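Local coordinates for protein glycosyl transferase family 9 (Veillonella parvula, PDB 3TOV) that probably transfers a sugar, perhaps a heptose, from a nucleotide-activated donor to a growing saccharide, as other family 9 glycosyltransferases of the GT-B fold do, at residues A[8-13]-A[89-94]; A[39-44]-A[58-63]; A[111-116]-A[125-130]. One frame throughout, in Å; residues are numbered along the deposited sequence.

Contact 1 (A[8-13]-A[89-94]); sequences YKRIVV and KTDIVI
Val12 is gripped at both ends by Ile92 and Ile94: its N donates to Ile92 O over 3.1 Å, and its O takes Ile94 N at 3.0 Å in an almost straight bond. The axes of strands 10-13 and 92-94 run parallel, 18° apart, and the bonds fall on alternate residues. One step earlier Arg10 O is shared by two donors, Asp91 N at 2.8 Å and the longer Ile92 N. The Asp91 carboxylate closes the start of the ladder, where Arg10 N donates to Asp91 OD2 over 2.7 Å, approaching on the anti side and 34° out of the carboxylate plane. Asp91 CG sits beside its own backbone N (chi1 -59°), which turns the acid toward the backbone of strand 10-13, and Lys9 CB lies 3.4 Å from Asp91 OD2. An alanine at Asp91 is likely to leave Arg10 N without its acceptor and the entry of the strand less firmly tied. Among the apolar groups, Val12 CB meets Val93 CG2 at 3.7 Å on the face covered by helix 70-87, while Ile11 CG2 touches Ile94 CG1 at 4.2 Å on the other. This is the central strand pair of a Rossmann-like parallel sheet, the N-terminal one of a GT-B glycosyltransferase.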
ATOM      1  N   TYR A   8      11.203 -12.271  23.521  1.00 82.46           N
ATOM      2  CA  TYR A   8      12.199 -11.794  24.483  1.00 84.40           C
ATOM      3  C   TYR A   8      13.518 -11.337  23.845  1.00 83.17           C
ATOM      4  O   TYR A   8      14.571 -11.403  24.470  1.00 83.22           O
ATOM      5  CB  TYR A   8      12.456 -12.848  25.576  1.00 79.52           C
ATOM      6  CG  TYR A   8      11.383 -12.872  26.638  1.00 75.38           C
ATOM      7  CD1 TYR A   8      11.209 -11.792  27.496  1.00 77.22           C
ATOM      8  CD2 TYR A   8      10.536 -13.960  26.781  1.00 77.27           C
ATOM      9  CE1 TYR A   8      10.217 -11.790  28.472  1.00 79.28           C
ATOM     10  CE2 TYR A   8       9.536 -13.974  27.760  1.00 81.67           C
ATOM     11  CZ  TYR A   8       9.382 -12.883  28.606  1.00 78.54           C
ATOM     12  OH  TYR A   8       8.400 -12.879  29.583  1.00 71.47           O
ATOM     13  N   LYS A   9      13.453 -10.857  22.609  1.00 80.30           N
ATOM     14  CA  LYS A   9      14.660 -10.457  21.891  1.00 75.70           C
ATOM     15  C   LYS A   9      14.558  -9.031  21.324  1.00 66.46           C
ATOM     16  O   LYS A   9      13.464  -8.521  21.093  1.00 56.17           O
ATOM     17  CB  LYS A   9      14.957 -11.449  20.750  1.00 67.07           C
ATOM     18  CG  LYS A   9      14.937 -12.920  21.129  1.00 57.58           C
ATOM     19  CD  LYS A   9      15.923 -13.206  22.238  1.00 64.70           C
ATOM     20  CE  LYS A   9      16.550 -14.578  22.077  1.00 68.54           C
ATOM     21  NZ  LYS A   9      17.208 -14.688  20.741  1.00 68.71           N
ATOM     22  N   ARG A  10      15.705  -8.395  21.105  1.00 64.48           N
ATOM     23  CA  ARG A  10      15.742  -7.131  20.383  1.00 63.70           C
ATOM     24  C   ARG A  10      15.918  -7.431  18.914  1.00 58.66           C
ATOM     25  O   ARG A  10      16.884  -8.084  18.524  1.00 54.33           O
ATOM     26  CB  ARG A  10      16.895  -6.250  20.851  1.00 73.36           C
ATOM     27  CG  ARG A  10      16.722  -5.710  22.250  1.00 84.51           C
ATOM     28  CD  ARG A  10      17.726  -4.611  22.558  1.00 89.09           C
ATOM     29  NE  ARG A  10      17.047  -3.356  22.866  1.00 86.42           N
ATOM     30  CZ  ARG A  10      17.003  -2.312  22.047  1.00 78.80           C
ATOM     31  NH1 ARG A  10      17.620  -2.367  20.869  1.00 77.66           N
ATOM     32  NH2 ARG A  10      16.349  -1.213  22.414  1.00 72.31           N
ATOM     33  N   ILE A  11      14.994  -6.936  18.101  1.00 57.20           N
ATOM     34  CA  ILE A  11      14.955  -7.303  16.695  1.00 57.08           C
ATOM     35  C   ILE A  11      14.905  -6.084  15.782  1.00 54.59           C
ATOM     36  O   ILE A  11      14.197  -5.118  16.059  1.00 60.61           O
ATOM     37  CB  ILE A  11      13.730  -8.177  16.415  1.00 57.70           C
ATOM     38  CG1 ILE A  11      13.659  -9.322  17.420  1.00 59.54           C
ATOM     39  CG2 ILE A  11      13.776  -8.729  15.017  1.00 59.15           C
ATOM     40  CD1 ILE A  11      12.311  -9.979  17.472  1.00 58.52           C
ATOM     41  N   VAL A  12      15.662  -6.127  14.694  1.00 47.03           N
ATOM     42  CA  VAL A  12      15.556  -5.082  13.686  1.00 50.17           C
ATOM     43  C   VAL A  12      14.987  -5.603  12.354  1.00 55.38           C
ATOM     44  O   VAL A  12      15.360  -6.672  11.869  1.00 56.09           O
ATOM     45  CB  VAL A  12      16.900  -4.374  13.454  1.00 45.62           C
ATOM     46  CG1 VAL A  12      16.830  -3.485  12.226  1.00 40.38           C
ATOM     47  CG2 VAL A  12      17.254  -3.561  14.657  1.00 46.05           C
ATOM     48  N   VAL A  13      14.070  -4.840  11.775  1.00 52.82           N
ATOM     49  CA  VAL A  13      13.536  -5.171  10.466  1.00 50.51           C
ATOM     50  C   VAL A  13      13.975  -4.096   9.485  1.00 53.06           C
ATOM     51  O   VAL A  13      13.816  -2.909   9.737  1.00 57.78           O
ATOM     52  CB  VAL A  13      12.002  -5.283  10.495  1.00 46.85           C
ATOM     53  CG1 VAL A  13      11.450  -5.771   9.143  1.00 37.12           C
ATOM     54  CG2 VAL A  13      11.590  -6.218  11.609  1.00 50.21           C
ATOM     55  N   LYS A  89      21.880  -4.083  22.293  1.00 82.26           N
ATOM     56  CA  LYS A  89      22.485  -5.206  21.576  1.00 84.57           C
ATOM     57  C   LYS A  89      21.449  -6.044  20.831  1.00 82.42           C
ATOM     58  O   LYS A  89      20.863  -6.987  21.372  1.00 80.41           O
ATOM     59  CB  LYS A  89      23.375  -6.074  22.488  1.00 89.30           C
ATOM     60  CG  LYS A  89      22.901  -6.244  23.929  1.00 96.82           C
ATOM     61  CD  LYS A  89      23.996  -6.917  24.774  1.00104.36           C
ATOM     62  CE  LYS A  89      23.688  -6.935  26.281  1.00106.92           C
ATOM     63  NZ  LYS A  89      22.558  -7.840  26.661  1.00102.88           N
ATOM     64  N   THR A  90      21.239  -5.670  19.577  1.00 80.58           N
ATOM     65  CA  THR A  90      20.317  -6.350  18.676  1.00 80.39           C
ATOM     66  C   THR A  90      20.590  -7.854  18.541  1.00 72.03           C
ATOM     67  O   THR A  90      21.684  -8.264  18.170  1.00 68.95           O
ATOM     68  CB  THR A  90      20.380  -5.698  17.285  1.00 78.95           C
ATOM     69  OG1 THR A  90      19.944  -4.331  17.374  1.00 73.61           O
ATOM     70  CG2 THR A  90      19.517  -6.466  16.308  1.00 78.45           C
ATOM     71  N   ASP A  91      19.582  -8.670  18.833  1.00 71.55           N
ATOM     72  CA  ASP A  91      19.738 -10.129  18.851  1.00 71.97           C
ATOM     73  C   ASP A  91      19.598 -10.738  17.457  1.00 63.87           C
ATOM     74  O   ASP A  91      20.458 -11.504  17.005  1.00 61.23           O
ATOM     75  CB  ASP A  91      18.697 -10.755  19.785  1.00 76.63           C
ATOM     76  CG  ASP A  91      18.807 -10.241  21.209  1.00 83.31           C
ATOM     77  OD1 ASP A  91      19.950 -10.153  21.712  1.00 86.49           O
ATOM     78  OD2 ASP A  91      17.759  -9.917  21.819  1.00 81.54           O
ATOM     79  N   ILE A  92      18.502 -10.377  16.794  1.00 55.29           N
ATOM     80  CA  ILE A  92      18.165 -10.856  15.464  1.00 50.60           C
ATOM     81  C   ILE A  92      17.924  -9.706  14.499  1.00 53.68           C
ATOM     82  O   ILE A  92      17.168  -8.778  14.800  1.00 54.28           O
ATOM     83  CB  ILE A  92      16.844 -11.635  15.498  1.00 52.40           C
ATOM     84  CG1 ILE A  92      16.953 -12.852  16.412  1.00 47.36           C
ATOM     85  CG2 ILE A  92      16.414 -12.037  14.091  1.00 51.39           C
ATOM     86  CD1 ILE A  92      15.645 -13.203  17.070  1.00 47.89           C
ATOM     87  N   VAL A  93      18.551  -9.775  13.330  1.00 56.71           N
ATOM     88  CA  VAL A  93      18.182  -8.897  12.225  1.00 58.27           C
ATOM     89  C   VAL A  93      17.510  -9.669  11.076  1.00 56.39           C
ATOM     90  O   VAL A  93      18.015 -10.690  10.613  1.00 59.47           O
ATOM     91  CB  VAL A  93      19.385  -8.101  11.699  1.00 59.23           C
ATOM     92  CG1 VAL A  93      19.208  -7.786  10.212  1.00 58.80           C
ATOM     93  CG2 VAL A  93      19.562  -6.831  12.513  1.00 55.91           C
ATOM     94  N   ILE A  94      16.364  -9.165  10.634  1.00 49.75           N
ATOM     95  CA  ILE A  94      15.605  -9.761   9.545  1.00 44.95           C
ATOM     96  C   ILE A  94      15.590  -8.814   8.349  1.00 49.69           C
ATOM     97  O   ILE A  94      15.047  -7.722   8.444  1.00 52.83           O
ATOM     98  CB  ILE A  94      14.152  -9.989   9.982  1.00 39.66           C
ATOM     99  CG1 ILE A  94      14.119 -10.748  11.305  1.00 40.34           C
ATOM    100  CG2 ILE A  94      13.370 -10.709   8.901  1.00 40.19           C
ATOM    101  CD1 ILE A  94      12.774 -11.296  11.671  1.00 36.81           C
TER

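Contact 2 (A[39-44]-A[58-63]); sequences SHITYV and NIDELI
The outermost strand on one side of a parallel sheet, 61-63, pairs here with strand 40-44, and the pairing is led in by an aspartate. Ile41 N donates a hydrogen bond to Asp60 OD2, modelled at 2.5 Å, on the anti lone pair of that oxygen; Arg33, from helix 26-35, forms a salt bridge to the same atom. Ile41 O in turn accepts Asp60 N at 3.0 Å. The ladder then continues through Tyr43, whose N reaches Glu61 O at 2.8 Å and whose O receives Ile63 N at 2.9 Å. Such a ladder is that of the Rossmann-like half of a GT-B enzyme, its faces clothed by helices. On the Tyr43 side, Ile59 CD1 lies against Tyr43 CB and, obliquely, the ring, while Leu62 CD1 lies alongside, 4.0 Å from Tyr43 CB. With CG anti to the backbone N (chi1 -159°), the Tyr43 ring leads off toward helix 26-35, and its hydroxyl bonds to Thr25. On the opposite face the His40 ring lies over Asp60, whose CB makes a CH-pi contact 3.9 Å from the ring centroid. Glu61 OE2 lies at the edge of that ring, 3.6 Å from His40 NE2, and Val44 CG1 packs beside Ile63 CG1.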
ATOM      1  N   SER A  39       9.368  -9.269  22.851  1.00 81.68           N
ATOM      2  CA  SER A  39      10.519  -8.808  22.092  1.00 79.94           C
ATOM      3  C   SER A  39      10.477  -7.299  21.887  1.00 73.95           C
ATOM      4  O   SER A  39       9.410  -6.705  21.780  1.00 71.60           O
ATOM      5  CB  SER A  39      10.563  -9.504  20.736  1.00 80.69           C
ATOM      6  OG  SER A  39      10.367 -10.898  20.885  1.00 83.71           O
ATOM      7  N   HIS A  40      11.648  -6.682  21.853  1.00 72.62           N
ATOM      8  CA  HIS A  40      11.739  -5.296  21.439  1.00 69.88           C
ATOM      9  C   HIS A  40      11.987  -5.229  19.936  1.00 59.62           C
ATOM     10  O   HIS A  40      12.974  -5.767  19.420  1.00 53.20           O
ATOM     11  CB  HIS A  40      12.848  -4.555  22.181  1.00 77.43           C
ATOM     12  CG  HIS A  40      13.045  -3.153  21.697  1.00 75.35           C
ATOM     13  ND1 HIS A  40      13.725  -2.858  20.534  1.00 72.28           N
ATOM     14  CD2 HIS A  40      12.622  -1.969  22.200  1.00 70.30           C
ATOM     15  CE1 HIS A  40      13.720  -1.552  20.348  1.00 73.31           C
ATOM     16  NE2 HIS A  40      13.061  -0.990  21.347  1.00 72.69           N
ATOM     17  N   ILE A  41      11.089  -4.558  19.232  1.00 56.29           N
ATOM     18  CA  ILE A  41      11.130  -4.581  17.783  1.00 55.44           C
ATOM     19  C   ILE A  41      11.356  -3.193  17.242  1.00 58.38           C
ATOM     20  O   ILE A  41      10.727  -2.243  17.696  1.00 64.06           O
ATOM     21  CB  ILE A  41       9.823  -5.131  17.200  1.00 51.25           C
ATOM     22  CG1 ILE A  41       9.638  -6.597  17.612  1.00 57.93           C
ATOM     23  CG2 ILE A  41       9.840  -4.988  15.702  1.00 43.49           C
ATOM     24  CD1 ILE A  41       8.250  -7.171  17.359  1.00 59.68           C
ATOM     25  N   THR A  42      12.253  -3.074  16.269  1.00 55.67           N
ATOM     26  CA  THR A  42      12.489  -1.787  15.636  1.00 59.29           C
ATOM     27  C   THR A  42      12.490  -1.892  14.104  1.00 60.71           C
ATOM     28  O   THR A  42      13.074  -2.820  13.537  1.00 55.82           O
ATOM     29  CB  THR A  42      13.763  -1.089  16.192  1.00 63.14           C
ATOM     30  OG1 THR A  42      14.608  -0.688  15.112  1.00 63.74           O
ATOM     31  CG2 THR A  42      14.535  -2.018  17.131  1.00 64.98           C
ATOM     32  N   TYR A  43      11.808  -0.937  13.460  1.00 61.13           N
ATOM     33  CA  TYR A  43      11.624  -0.887  12.005  1.00 48.75           C
ATOM     34  C   TYR A  43      12.475   0.191  11.355  1.00 44.10           C
ATOM     35  O   TYR A  43      12.707   1.242  11.936  1.00 49.69           O
ATOM     36  CB  TYR A  43      10.177  -0.558  11.691  1.00 50.62           C
ATOM     37  CG  TYR A  43       9.699  -0.957  10.301  1.00 55.72           C
ATOM     38  CD1 TYR A  43       8.900  -2.074  10.131  1.00 57.03           C
ATOM     39  CD2 TYR A  43      10.015  -0.202   9.173  1.00 55.77           C
ATOM     40  CE1 TYR A  43       8.439  -2.448   8.895  1.00 57.87           C
ATOM     41  CE2 TYR A  43       9.560  -0.570   7.920  1.00 55.50           C
ATOM     42  CZ  TYR A  43       8.764  -1.704   7.792  1.00 59.43           C
ATOM     43  OH  TYR A  43       8.276  -2.124   6.572  1.00 58.45           O
ATOM     44  N   VAL A  44      12.899  -0.057  10.125  1.00 39.05           N
ATOM     45  CA  VAL A  44      13.722   0.892   9.397  1.00 43.75           C
ATOM     46  C   VAL A  44      13.205   1.132   7.967  1.00 54.29           C
ATOM     47  O   VAL A  44      13.457   0.319   7.074  1.00 46.56           O
ATOM     48  CB  VAL A  44      15.164   0.392   9.348  1.00 41.81           C
ATOM     49  CG1 VAL A  44      16.078   1.441   8.743  1.00 45.24           C
ATOM     50  CG2 VAL A  44      15.627   0.019  10.754  1.00 39.38           C
ATOM     51  N   ASN A  58       2.442  -2.481  16.673  1.00 64.03           N
ATOM     52  CA  ASN A  58       3.363  -3.602  16.699  1.00 68.68           C
ATOM     53  C   ASN A  58       4.841  -3.229  16.893  1.00 77.56           C
ATOM     54  O   ASN A  58       5.665  -4.071  17.277  1.00 83.45           O
ATOM     55  CB  ASN A  58       3.164  -4.459  15.448  1.00 62.45           C
ATOM     56  CG  ASN A  58       1.761  -5.027  15.361  1.00 71.20           C
ATOM     57  OD1 ASN A  58       1.447  -6.032  15.999  1.00 80.79           O
ATOM     58  ND2 ASN A  58       0.905  -4.384  14.572  1.00 70.41           N
ATOM     59  N   ILE A  59       5.174  -1.964  16.654  1.00 73.49           N
ATOM     60  CA  ILE A  59       6.565  -1.525  16.740  1.00 68.08           C
ATOM     61  C   ILE A  59       6.900  -0.719  18.004  1.00 67.57           C
ATOM     62  O   ILE A  59       6.026  -0.096  18.614  1.00 73.66           O
ATOM     63  CB  ILE A  59       6.955  -0.759  15.485  1.00 64.30           C
ATOM     64  CG1 ILE A  59       6.826  -1.687  14.291  1.00 56.93           C
ATOM     65  CG2 ILE A  59       8.381  -0.260  15.580  1.00 74.06           C
ATOM     66  CD1 ILE A  59       7.205  -1.041  13.008  1.00 58.61           C
ATOM     67  N   ASP A  60       8.168  -0.763  18.400  1.00 61.79           N
ATOM     68  CA  ASP A  60       8.641  -0.060  19.587  1.00 72.15           C
ATOM     69  C   ASP A  60       9.433   1.151  19.159  1.00 74.08           C
ATOM     70  O   ASP A  60       9.510   2.144  19.881  1.00 78.77           O
ATOM     71  CB  ASP A  60       9.581  -0.946  20.412  1.00 73.81           C
ATOM     72  CG  ASP A  60       8.916  -2.195  20.919  1.00 78.04           C
ATOM     73  OD1 ASP A  60       7.879  -2.083  21.605  1.00 78.86           O
ATOM     74  OD2 ASP A  60       9.440  -3.291  20.625  1.00 80.60           O
ATOM     75  N   GLU A  61      10.045   1.049  17.986  1.00 68.46           N
ATOM     76  CA  GLU A  61      11.039   2.015  17.567  1.00 68.32           C
ATOM     77  C   GLU A  61      11.148   1.994  16.057  1.00 63.44           C
ATOM     78  O   GLU A  61      11.379   0.947  15.456  1.00 58.14           O
ATOM     79  CB  GLU A  61      12.395   1.681  18.193  1.00 75.92           C
ATOM     80  CG  GLU A  61      13.252   2.895  18.521  1.00 87.77           C
ATOM     81  CD  GLU A  61      13.239   3.242  20.010  1.00104.60           C
ATOM     82  OE1 GLU A  61      12.671   4.294  20.378  1.00113.14           O
ATOM     83  OE2 GLU A  61      13.806   2.469  20.816  1.00107.10           O
ATOM     84  N   LEU A  62      10.986   3.172  15.463  1.00 65.09           N
ATOM     85  CA  LEU A  62      11.036   3.371  14.021  1.00 58.35           C
ATOM     86  C   LEU A  62      12.144   4.364  13.675  1.00 63.67           C
ATOM     87  O   LEU A  62      12.177   5.483  14.200  1.00 69.56           O
ATOM     88  CB  LEU A  62       9.685   3.908  13.545  1.00 54.63           C
ATOM     89  CG  LEU A  62       9.538   4.465  12.132  1.00 45.31           C
ATOM     90  CD1 LEU A  62       9.914   3.405  11.160  1.00 39.64           C
ATOM     91  CD2 LEU A  62       8.119   4.904  11.907  1.00 40.19           C
ATOM     92  N   ILE A  63      13.057   3.952  12.801  1.00 62.22           N
ATOM     93  CA  ILE A  63      14.192   4.794  12.423  1.00 62.14           C
ATOM     94  C   ILE A  63      14.271   4.916  10.902  1.00 59.77           C
ATOM     95  O   ILE A  63      14.250   3.901  10.195  1.00 68.01           O
ATOM     96  CB  ILE A  63      15.541   4.265  13.010  1.00 65.29           C
ATOM     97  CG1 ILE A  63      16.450   3.722  11.919  1.00 66.92           C
ATOM     98  CG2 ILE A  63      15.324   3.200  14.102  1.00 58.75           C
ATOM     99  CD1 ILE A  63      17.754   3.217  12.473  1.00 76.66           C
TER
HETATM  100  O   HOH W   1       8.686  -4.459  23.840  1.00 45.86           O

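Contact 3 (A[111-116]-A[125-130]); sequences APITTG and FMTKYT
Thr127 turns its hydroxyl back onto the start of strand 113-116. Its OG1 sits beside its own backbone N (chi1 -49°), and this brings the oxygen to 3.2 Å from Ile113 CB, where it accepts a weak hydrogen bond from Thr114 N. The methyl CG2 rests against Ile113 CB and CG1, the two side chains crossing at about a right angle. The backbone of Thr127 bonds as well: Thr127 N donates to Thr114 O over 2.8 Å, in the carbonyl plane. Lys128 N reaches the same carbonyl only weakly.

Thr115 follows with its OG1 anti to the backbone N (chi1 -167°), a rotation that aims the hydroxyl at Lys128 O as donor; the modelled separation is very short and its exact length is doubtful. Lys128 CB stands 3.6 Å from Thr115 OG1 before the chain runs off to its amine. Both segments belong to the edge of the parallel sheet of the N-terminal Rossmann-like domain, where short strand 128-129 is the outermost and only weakly bonded, and where Thr115 packs on Ile94 of the next strand inward.

At the far end Gly116 has backbone angles at which a CB would jam against the carbonyl O of Thr115. Its own O takes a weak bond from Thr130 N at 3.0 Å. Thr130 OG1 comes 3.2 Å from Gly116 CA, while Thr130 CG2 faces Thr115 OG1 at 3.7 Å. Selenomethionine Met126 brings SE to 4.0 Å from Gly116 O. The side chain of Tyr129 lies about 3 Å from a bound sulfate ion, which probably comes from the crystallisation liquor.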
ATOM      1  N   ALA A 111      24.437  -8.154  13.741  1.00 63.06           N
ATOM      2  CA  ALA A 111      23.815  -8.843  14.865  1.00 57.37           C
ATOM      3  C   ALA A 111      24.226 -10.309  14.894  1.00 61.07           C
ATOM      4  O   ALA A 111      24.496 -10.911  13.848  1.00 64.06           O
ATOM      5  CB  ALA A 111      22.298  -8.702  14.824  1.00 48.97           C
ATOM      6  N   PRO A 112      24.270 -10.888  16.099  1.00 63.10           N
ATOM      7  CA  PRO A 112      24.592 -12.292  16.341  1.00 66.48           C
ATOM      8  C   PRO A 112      23.983 -13.173  15.266  1.00 68.36           C
ATOM      9  O   PRO A 112      24.572 -14.168  14.837  1.00 70.46           O
ATOM     10  CB  PRO A 112      23.891 -12.567  17.666  1.00 70.88           C
ATOM     11  CG  PRO A 112      23.959 -11.285  18.377  1.00 72.03           C
ATOM     12  CD  PRO A 112      23.831 -10.212  17.330  1.00 68.62           C
ATOM     13  N   ILE A 113      22.787 -12.809  14.832  1.00 65.35           N
ATOM     14  CA  ILE A 113      22.139 -13.582  13.802  1.00 71.77           C
ATOM     15  C   ILE A 113      21.330 -12.719  12.843  1.00 66.43           C
ATOM     16  O   ILE A 113      20.437 -11.979  13.250  1.00 60.10           O
ATOM     17  CB  ILE A 113      21.292 -14.710  14.416  1.00 80.20           C
ATOM     18  CG1 ILE A 113      20.014 -14.926  13.629  1.00 79.79           C
ATOM     19  CG2 ILE A 113      20.926 -14.391  15.853  1.00 82.79           C
ATOM     20  CD1 ILE A 113      19.018 -15.632  14.453  1.00 82.43           C
ATOM     21  N   THR A 114      21.694 -12.809  11.566  1.00 69.16           N
ATOM     22  CA  THR A 114      20.965 -12.157  10.488  1.00 66.73           C
ATOM     23  C   THR A 114      20.185 -13.195   9.698  1.00 59.68           C
ATOM     24  O   THR A 114      20.686 -14.289   9.398  1.00 53.13           O
ATOM     25  CB  THR A 114      21.900 -11.418   9.503  1.00 68.54           C
ATOM     26  OG1 THR A 114      22.746 -10.506  10.217  1.00 78.50           O
ATOM     27  CG2 THR A 114      21.088 -10.653   8.484  1.00 60.85           C
ATOM     28  N   THR A 115      18.950 -12.842   9.368  1.00 57.08           N
ATOM     29  CA  THR A 115      18.111 -13.704   8.558  1.00 55.81           C
ATOM     30  C   THR A 115      17.222 -12.877   7.605  1.00 57.22           C
ATOM     31  O   THR A 115      17.487 -11.699   7.344  1.00 52.05           O
ATOM     32  CB  THR A 115      17.346 -14.757   9.432  1.00 54.36           C
ATOM     33  OG1 THR A 115      16.784 -15.773   8.597  1.00 61.34           O
ATOM     34  CG2 THR A 115      16.261 -14.123  10.275  1.00 49.28           C
ATOM     35  N   GLY A 116      16.191 -13.501   7.054  1.00 61.86           N
ATOM     36  CA  GLY A 116      15.450 -12.888   5.973  1.00 52.55           C
ATOM     37  C   GLY A 116      16.159 -13.179   4.665  1.00 46.27           C
ATOM     38  O   GLY A 116      16.888 -14.151   4.531  1.00 40.60           O
ATOM     39  N   PHE A 125      27.415 -14.332   4.974  1.00 65.65           N
ATOM     40  CA  PHE A 125      27.503 -13.913   6.375  1.00 62.24           C
ATOM     41  C   PHE A 125      26.216 -14.104   7.184  1.00 60.17           C
ATOM     42  O   PHE A 125      26.168 -13.788   8.375  1.00 62.55           O
ATOM     43  CB  PHE A 125      27.905 -12.440   6.452  1.00 62.99           C
ATOM     44  CG  PHE A 125      28.924 -12.039   5.432  1.00 64.15           C
ATOM     45  CD1 PHE A 125      30.271 -12.048   5.741  1.00 67.48           C
ATOM     46  CD2 PHE A 125      28.534 -11.658   4.159  1.00 56.99           C
ATOM     47  CE1 PHE A 125      31.209 -11.682   4.803  1.00 65.43           C
ATOM     48  CE2 PHE A 125      29.467 -11.294   3.216  1.00 53.27           C
ATOM     49  CZ  PHE A 125      30.804 -11.304   3.535  1.00 58.82           C
HETATM   50  N   MSE A 126      25.167 -14.602   6.550  1.00 52.43           N
HETATM   51  CA  MSE A 126      23.906 -14.758   7.250  1.00 47.31           C
HETATM   52  C   MSE A 126      23.840 -16.012   8.120  1.00 57.08           C
HETATM   53  O   MSE A 126      24.684 -16.904   8.017  1.00 58.99           O
HETATM   54  CB  MSE A 126      22.789 -14.762   6.250  1.00 40.71           C
HETATM   55  CG  MSE A 126      22.586 -13.441   5.609  1.00 38.86           C
HETATM   56 SE   MSE A 126      20.846 -13.456   4.763  1.00100.72          SE
HETATM   57  CE  MSE A 126      21.340 -14.490   3.195  1.00179.98           C
ATOM     58  N   THR A 127      22.837 -16.071   8.989  1.00 61.58           N
ATOM     59  CA  THR A 127      22.648 -17.241   9.837  1.00 69.16           C
ATOM     60  C   THR A 127      21.723 -18.219   9.122  1.00 76.63           C
ATOM     61  O   THR A 127      22.034 -19.409   8.968  1.00 77.88           O
ATOM     62  CB  THR A 127      22.007 -16.864  11.180  1.00 65.79           C
ATOM     63  OG1 THR A 127      22.704 -15.757  11.751  1.00 64.41           O
ATOM     64  CG2 THR A 127      22.060 -18.036  12.143  1.00 67.48           C
ATOM     65  N   LYS A 128      20.579 -17.695   8.690  1.00 74.40           N
ATOM     66  CA  LYS A 128      19.598 -18.458   7.943  1.00 66.30           C
ATOM     67  C   LYS A 128      19.041 -17.595   6.815  1.00 66.32           C
ATOM     68  O   LYS A 128      18.387 -16.579   7.053  1.00 67.31           O
ATOM     69  CB  LYS A 128      18.472 -18.925   8.862  1.00 66.85           C
ATOM     70  CG  LYS A 128      17.441 -19.802   8.163  1.00 70.78           C
ATOM     71  CD  LYS A 128      16.489 -20.481   9.141  1.00 69.82           C
ATOM     72  CE  LYS A 128      15.820 -21.693   8.501  1.00 69.95           C
ATOM     73  NZ  LYS A 128      16.798 -22.809   8.290  1.00 75.76           N
ATOM     74  N   TYR A 129      19.320 -18.000   5.586  1.00 65.27           N
ATOM     75  CA  TYR A 129      18.824 -17.286   4.422  1.00 65.44           C
ATOM     76  C   TYR A 129      17.450 -17.796   4.031  1.00 62.30           C
ATOM     77  O   TYR A 129      17.336 -18.798   3.342  1.00 73.77           O
ATOM     78  CB  TYR A 129      19.796 -17.454   3.257  1.00 72.88           C
ATOM     79  CG  TYR A 129      19.243 -17.073   1.902  1.00 79.20           C
ATOM     80  CD1 TYR A 129      18.952 -15.750   1.593  1.00 83.00           C
ATOM     81  CD2 TYR A 129      19.036 -18.033   0.924  1.00 82.03           C
ATOM     82  CE1 TYR A 129      18.460 -15.393   0.349  1.00 85.34           C
ATOM     83  CE2 TYR A 129      18.547 -17.690  -0.323  1.00 86.91           C
ATOM     84  CZ  TYR A 129      18.256 -16.368  -0.608  1.00 87.83           C
ATOM     85  OH  TYR A 129      17.764 -16.016  -1.851  1.00 87.09           O
ATOM     86  N   THR A 130      16.406 -17.111   4.478  1.00 55.16           N
ATOM     87  CA  THR A 130      15.052 -17.459   4.071  1.00 53.66           C
ATOM     88  C   THR A 130      14.657 -16.760   2.776  1.00 50.31           C
ATOM     89  O   THR A 130      14.401 -15.566   2.777  1.00 48.21           O
ATOM     90  CB  THR A 130      14.037 -17.065   5.143  1.00 56.02           C
ATOM     91  OG1 THR A 130      13.951 -15.632   5.217  1.00 54.35           O
ATOM     92  CG2 THR A 130      14.452 -17.627   6.487  1.00 57.52           C
TER

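In the fold
The three contacts belong to one parallel sheet of six strands, ordered 61-65, 40-46, 10-14, 92-95, 113-116 and 128-129, so contact 1 joins the middle pair and contacts 2 and 3 the two outer pairs. Contact 2 lies about 9 Å from contact 1 and contact 3 about 11 Å from it, centre to centre; contacts 2 and 3 are about 18 Å apart. Backbone bonds of Ile11 to His40 and Thr42, and of Val93 to Ile113 and Thr115, weld them together. Along the chain contact 2 is nested inside the loop closed by contact 1, and contact 3 follows. A second sheet with the same strand order forms the other half, as expected for GT-B.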